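Long-range contact in D-glycero-beta-D-manno-heptose-1,7-bisphosphate 7-phosphatase (Mesorhizobium loti, PDB 2O2X), which removes the C-7 phosphate of D-glycero-beta-D-manno-heptose 1,7-bisphosphate in a magnesium-dependent step of ADP-heptose biosynthesis: residues P134-A146 with L164-A176. Sequence-based numbering, arbitrary orientation.
Sequences PMRKPNPGMLVEA and LADMQAGKRAGLA
The backbones come nearest where the cis-proline turn at Pro138 meets the first turn of helix 164-172, Pro138 CA and Ala165 CA lying 4.3 Å apart. The contact sits at the C-terminal ends of the parallel strands of a HAD-type Rossmann-like fold, where the active site lies: residues 137-140 lead into helix 141-150, Pro140 as its N-cap, and both helices flank the central sheet. Lys137, inferred to stabilise the phosphoryl group, reaches Asp166 in a buried salt bridge, Lys137 NZ to Asp166 OD1 2.6 Å, the acceptor met nearly along its C-O bond. Its chain turns about the CG-CD bond (chi3 -67°), bringing NZ also within bonding range of the carboxylate of Asp37, the probable nucleophile, and of Val78 O, so three oxygens grip it. Were Lys137 an alanine, the carboxylates of Asp166 and Asp37 would probably be left close together without their shared positive partner. The other oxygen of Asp166, OD2, accepts from the backbone N of Lys163.

Pro138 lays its ring against Ala165 and Gln168, and its carbonyl O receives a CA-H contact from Ala169 CA at 3.2 Å. On the solvent side, in one of two conformers, the extended Arg172 passes Pro138, whose CB lies 3.6 Å from the guanidinium plane, over its margin rather than its centre. Asn139 ND2 is held by His133 O and Asp132. At the start of helix 141-150, Pro140 CB packs on Ala173 CB. Ala173 precedes Gly174, whose positive phi closes helix 164-172 in a Schellman motif. Leu143 drives CD2 alongside Gly170 CA and against Ala173 CB, 3.7 Å away.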
loop_
_atom_site.group_PDB
_atom_site.type_symbol
_atom_site.label_atom_id
_atom_site.label_comp_id
_atom_site.label_asym_id
_atom_site.label_seq_id
_atom_site.Cartn_x
_atom_site.Cartn_y
_atom_site.Cartn_z
ATOM N N PRO A 134 1.124 -4.325 15.970
ATOM C CA PRO A 134 0.542 -5.219 14.973
ATOM C C PRO A 134 0.209 -4.551 13.620
ATOM O O PRO A 134 0.135 -5.261 12.615
ATOM C CB PRO A 134 -0.744 -5.721 15.629
ATOM C CG PRO A 134 -0.574 -5.524 17.039
ATOM C CD PRO A 134 0.419 -4.417 17.266
HETATM N N MSE A 135 0.028 -3.237 13.597
HETATM C CA MSE A 135 -0.278 -2.524 12.354
HETATM C C MSE A 135 0.948 -2.060 11.610
HETATM O O MSE A 135 0.833 -1.570 10.488
HETATM C CB MSE A 135 -1.166 -1.317 12.600
HETATM C CG MSE A 135 -2.506 -1.687 13.163
HETATM SE SE MSE A 135 -3.668 -2.656 11.932
HETATM C CE MSE A 135 -4.276 -1.403 11.048
ATOM N N ARG A 136 2.125 -2.186 12.212
ATOM C CA ARG A 136 3.354 -1.671 11.600
ATOM C C ARG A 136 3.992 -2.807 10.812
ATOM O O ARG A 136 4.393 -3.810 11.381
ATOM C CB ARG A 136 4.345 -1.147 12.630
ATOM C CG ARG A 136 5.583 -0.594 11.964
ATOM C CD ARG A 136 6.733 -0.339 12.908
ATOM N NE ARG A 136 7.950 0.002 12.185
ATOM C CZ ARG A 136 8.947 -0.840 11.931
ATOM N NH1 ARG A 136 8.923 -2.107 12.368
ATOM N NH2 ARG A 136 10.007 -0.387 11.259
ATOM N N LYS A 137 4.107 -2.649 9.494
ATOM C CA LYS A 137 4.803 -3.632 8.636
ATOM C C LYS A 137 6.224 -3.744 9.174
ATOM O O LYS A 137 6.826 -2.727 9.494
ATOM C CB LYS A 137 4.814 -3.182 7.181
ATOM C CG LYS A 137 3.461 -2.951 6.554
ATOM C CD LYS A 137 3.569 -2.378 5.127
ATOM C CE LYS A 137 4.148 -0.971 5.086
ATOM N NZ LYS A 137 4.331 -0.452 3.670
ATOM N N PRO A 138 6.789 -4.975 9.239
ATOM C CA PRO A 138 6.336 -6.237 8.642
ATOM C C PRO A 138 5.156 -6.984 9.284
ATOM O O PRO A 138 4.704 -7.990 8.717
ATOM C CB PRO A 138 7.607 -7.096 8.678
ATOM C CG PRO A 138 8.266 -6.639 9.948
ATOM C CD PRO A 138 8.091 -5.143 9.918
ATOM N N ASN A 139 4.632 -6.529 10.416
ATOM C CA ASN A 139 3.420 -7.133 10.927
ATOM C C ASN A 139 2.284 -6.876 9.911
ATOM O O ASN A 139 2.280 -5.841 9.224
ATOM C CB ASN A 139 3.072 -6.626 12.321
ATOM C CG ASN A 139 4.136 -6.964 13.354
ATOM O OD1 ASN A 139 4.680 -8.058 13.355
ATOM N ND2 ASN A 139 4.440 -6.019 14.219
ATOM N N PRO A 140 1.414 -7.871 9.693
ATOM C CA PRO A 140 0.384 -7.819 8.650
ATOM C C PRO A 140 -0.919 -7.096 8.990
ATOM O O PRO A 140 -1.869 -7.156 8.202
ATOM C CB PRO A 140 0.088 -9.295 8.418
ATOM C CG PRO A 140 0.263 -9.892 9.775
ATOM C CD PRO A 140 1.447 -9.186 10.350
ATOM N N GLY A 141 -0.959 -6.379 10.101
ATOM C CA GLY A 141 -2.228 -5.837 10.592
ATOM C C GLY A 141 -3.005 -4.998 9.619
ATOM O O GLY A 141 -4.235 -5.085 9.549
HETATM N N MSE A 142 -2.311 -4.150 8.868
HETATM C CA MSE A 142 -3.052 -3.251 7.954
HETATM C C MSE A 142 -3.700 -4.049 6.825
HETATM O O MSE A 142 -4.759 -3.691 6.315
HETATM C CB MSE A 142 -2.135 -2.163 7.359
HETATM C CG MSE A 142 -1.820 -1.091 8.344
HETATM SE SE MSE A 142 -0.818 0.396 7.582
HETATM C CE MSE A 142 0.894 -0.420 7.434
ATOM N N LEU A 143 -3.028 -5.113 6.370
ATOM C CA LEU A 143 -3.593 -5.966 5.328
ATOM C C LEU A 143 -4.797 -6.728 5.880
ATOM O O LEU A 143 -5.830 -6.815 5.232
ATOM C CB LEU A 143 -2.546 -6.948 4.765
ATOM C CG LEU A 143 -1.420 -6.387 3.891
ATOM C CD1 LEU A 143 -0.428 -5.569 4.693
ATOM C CD2 LEU A 143 -0.743 -7.515 3.159
ATOM N N VAL A 144 -4.647 -7.274 7.078
ATOM C CA VAL A 144 -5.727 -8.031 7.712
ATOM C C VAL A 144 -6.930 -7.110 7.955
ATOM O O VAL A 144 -8.081 -7.478 7.676
ATOM C CB VAL A 144 -5.215 -8.699 9.014
ATOM C CG1 VAL A 144 -6.371 -9.275 9.850
ATOM C CG2 VAL A 144 -4.202 -9.749 8.687
ATOM N N GLU A 145 -6.679 -5.889 8.418
ATOM C CA GLU A 145 -7.773 -4.943 8.646
ATOM C C GLU A 145 -8.474 -4.536 7.350
ATOM O O GLU A 145 -9.705 -4.491 7.273
ATOM C CB GLU A 145 -7.249 -3.725 9.377
ATOM C CG GLU A 145 -8.293 -2.703 9.772
ATOM C CD GLU A 145 -9.351 -3.224 10.741
ATOM O OE1 GLU A 145 -9.079 -4.189 11.496
ATOM O OE2 GLU A 145 -10.450 -2.638 10.754
ATOM N N ALA A 146 -7.708 -4.225 6.307
ATOM C CA ALA A 146 -8.312 -3.935 5.004
ATOM C C ALA A 146 -9.139 -5.132 4.548
ATOM O O ALA A 146 -10.258 -4.975 4.008
ATOM C CB ALA A 146 -7.210 -3.605 3.977
ATOM N N LEU A 164 11.668 -4.834 2.127
ATOM C CA LEU A 164 11.441 -6.217 2.534
ATOM C C LEU A 164 10.248 -6.339 3.479
ATOM O O LEU A 164 9.513 -7.323 3.409
ATOM C CB LEU A 164 12.683 -6.816 3.187
ATOM C CG LEU A 164 12.611 -8.333 3.410
ATOM C CD1 LEU A 164 12.438 -9.094 2.089
ATOM C CD2 LEU A 164 13.885 -8.795 4.117
ATOM N N ALA A 165 10.025 -5.337 4.326
ATOM C CA ALA A 165 8.882 -5.367 5.235
ATOM C C ALA A 165 7.541 -5.498 4.528
ATOM O O ALA A 165 6.606 -6.043 5.085
ATOM C CB ALA A 165 8.866 -4.126 6.100
ATOM N N ASP A 166 7.437 -4.989 3.303
ATOM C CA ASP A 166 6.216 -5.149 2.537
ATOM C C ASP A 166 6.002 -6.614 2.125
ATOM O O ASP A 166 4.872 -7.125 2.110
ATOM C CB ASP A 166 6.247 -4.287 1.270
ATOM C CG ASP A 166 6.372 -2.784 1.555
ATOM O OD1 ASP A 166 5.564 -2.356 2.373
ATOM O OD2 ASP A 166 7.252 -2.046 0.978
HETATM N N MSE A 167 7.094 -7.289 1.773
HETATM C CA MSE A 167 7.020 -8.685 1.366
HETATM C C MSE A 167 6.740 -9.569 2.561
HETATM O O MSE A 167 5.968 -10.512 2.462
HETATM C CB MSE A 167 8.328 -9.120 0.717
HETATM C CG MSE A 167 8.758 -8.347 -0.551
HETATM SE SE MSE A 167 7.463 -8.429 -1.993
HETATM C CE MSE A 167 6.540 -6.686 -1.681
ATOM N N GLN A 168 7.360 -9.243 3.690
ATOM C CA GLN A 168 7.113 -9.967 4.932
ATOM C C GLN A 168 5.661 -9.804 5.389
ATOM O O GLN A 168 4.994 -10.778 5.744
ATOM C CB GLN A 168 8.065 -9.514 6.036
ATOM C CG GLN A 168 9.565 -9.770 5.784
ATOM C CD GLN A 168 10.466 -8.994 6.744
ATOM O OE1 GLN A 168 10.277 -7.796 6.962
ATOM N NE2 GLN A 168 11.458 -9.675 7.326
ATOM N N ALA A 169 5.150 -8.578 5.316
ATOM C CA ALA A 169 3.761 -8.322 5.691
ATOM C C ALA A 169 2.782 -9.095 4.799
ATOM O O ALA A 169 1.824 -9.696 5.266
ATOM C CB ALA A 169 3.478 -6.843 5.607
ATOM N N GLY A 170 3.029 -9.079 3.503
ATOM C CA GLY A 170 2.234 -9.875 2.585
ATOM C C GLY A 170 2.239 -11.361 2.914
ATOM O O GLY A 170 1.175 -11.977 2.983
ATOM N N LYS A 171 3.421 -11.948 3.104
ATOM C CA LYS A 171 3.531 -13.371 3.453
ATOM C C LYS A 171 2.757 -13.656 4.742
ATOM O O LYS A 171 2.003 -14.610 4.839
ATOM C CB LYS A 171 5.005 -13.746 3.619
ATOM C CG LYS A 171 5.287 -15.246 3.826
ATOM C CD LYS A 171 6.778 -15.555 3.700
ATOM C CE LYS A 171 7.609 -14.834 4.785
ATOM N NZ LYS A 171 9.020 -15.350 4.901
ATOM N N ARG A 172 2.958 -12.824 5.736
ATOM C CA ARG A 172 2.325 -13.041 7.043
ATOM C C ARG A 172 0.805 -12.885 7.017
ATOM O O ARG A 172 0.112 -13.449 7.875
ATOM C CB ARG A 172 2.944 -12.127 8.102
ATOM C CG ARG A 172 4.432 -12.405 8.370
ATOM C CD ARG A 172 5.015 -11.484 9.426
ATOM N NE ARG A 172 6.467 -11.374 9.368
ATOM C CZ ARG A 172 7.185 -10.598 10.175
ATOM N NH1 ARG A 172 6.591 -9.880 11.122
ATOM N NH2 ARG A 172 8.500 -10.538 10.052
ATOM N N ALA A 173 0.291 -12.111 6.057
ATOM C CA ALA A 173 -1.139 -11.916 5.855
ATOM C C ALA A 173 -1.793 -13.062 5.072
ATOM O O ALA A 173 -3.017 -13.098 4.938
ATOM C CB ALA A 173 -1.390 -10.560 5.138
ATOM N N GLY A 174 -0.990 -13.954 4.515
ATOM C CA GLY A 174 -1.511 -15.094 3.771
ATOM C C GLY A 174 -1.481 -14.953 2.256
ATOM O O GLY A 174 -1.999 -15.804 1.536
ATOM N N LEU A 175 -0.878 -13.888 1.742
ATOM C CA LEU A 175 -0.711 -13.743 0.300
ATOM C C LEU A 175 0.305 -14.776 -0.197
ATOM O O LEU A 175 1.073 -15.305 0.605
ATOM C CB LEU A 175 -0.231 -12.335 -0.072
ATOM C CG LEU A 175 -1.277 -11.216 -0.074
ATOM C CD1 LEU A 175 -1.890 -10.969 1.299
ATOM C CD2 LEU A 175 -0.637 -9.950 -0.623
ATOM N N ALA A 176 0.301 -15.035 -1.497
ATOM C CA ALA A 176 1.238 -15.967 -2.127
ATOM C C ALA A 176 2.330 -15.322 -2.977
ATOM O O ALA A 176 3.310 -15.995 -3.351
ATOM C CB ALA A 176 0.467 -16.944 -2.988
HETATM O O HOH W 1 7.630 -8.229 13.502
#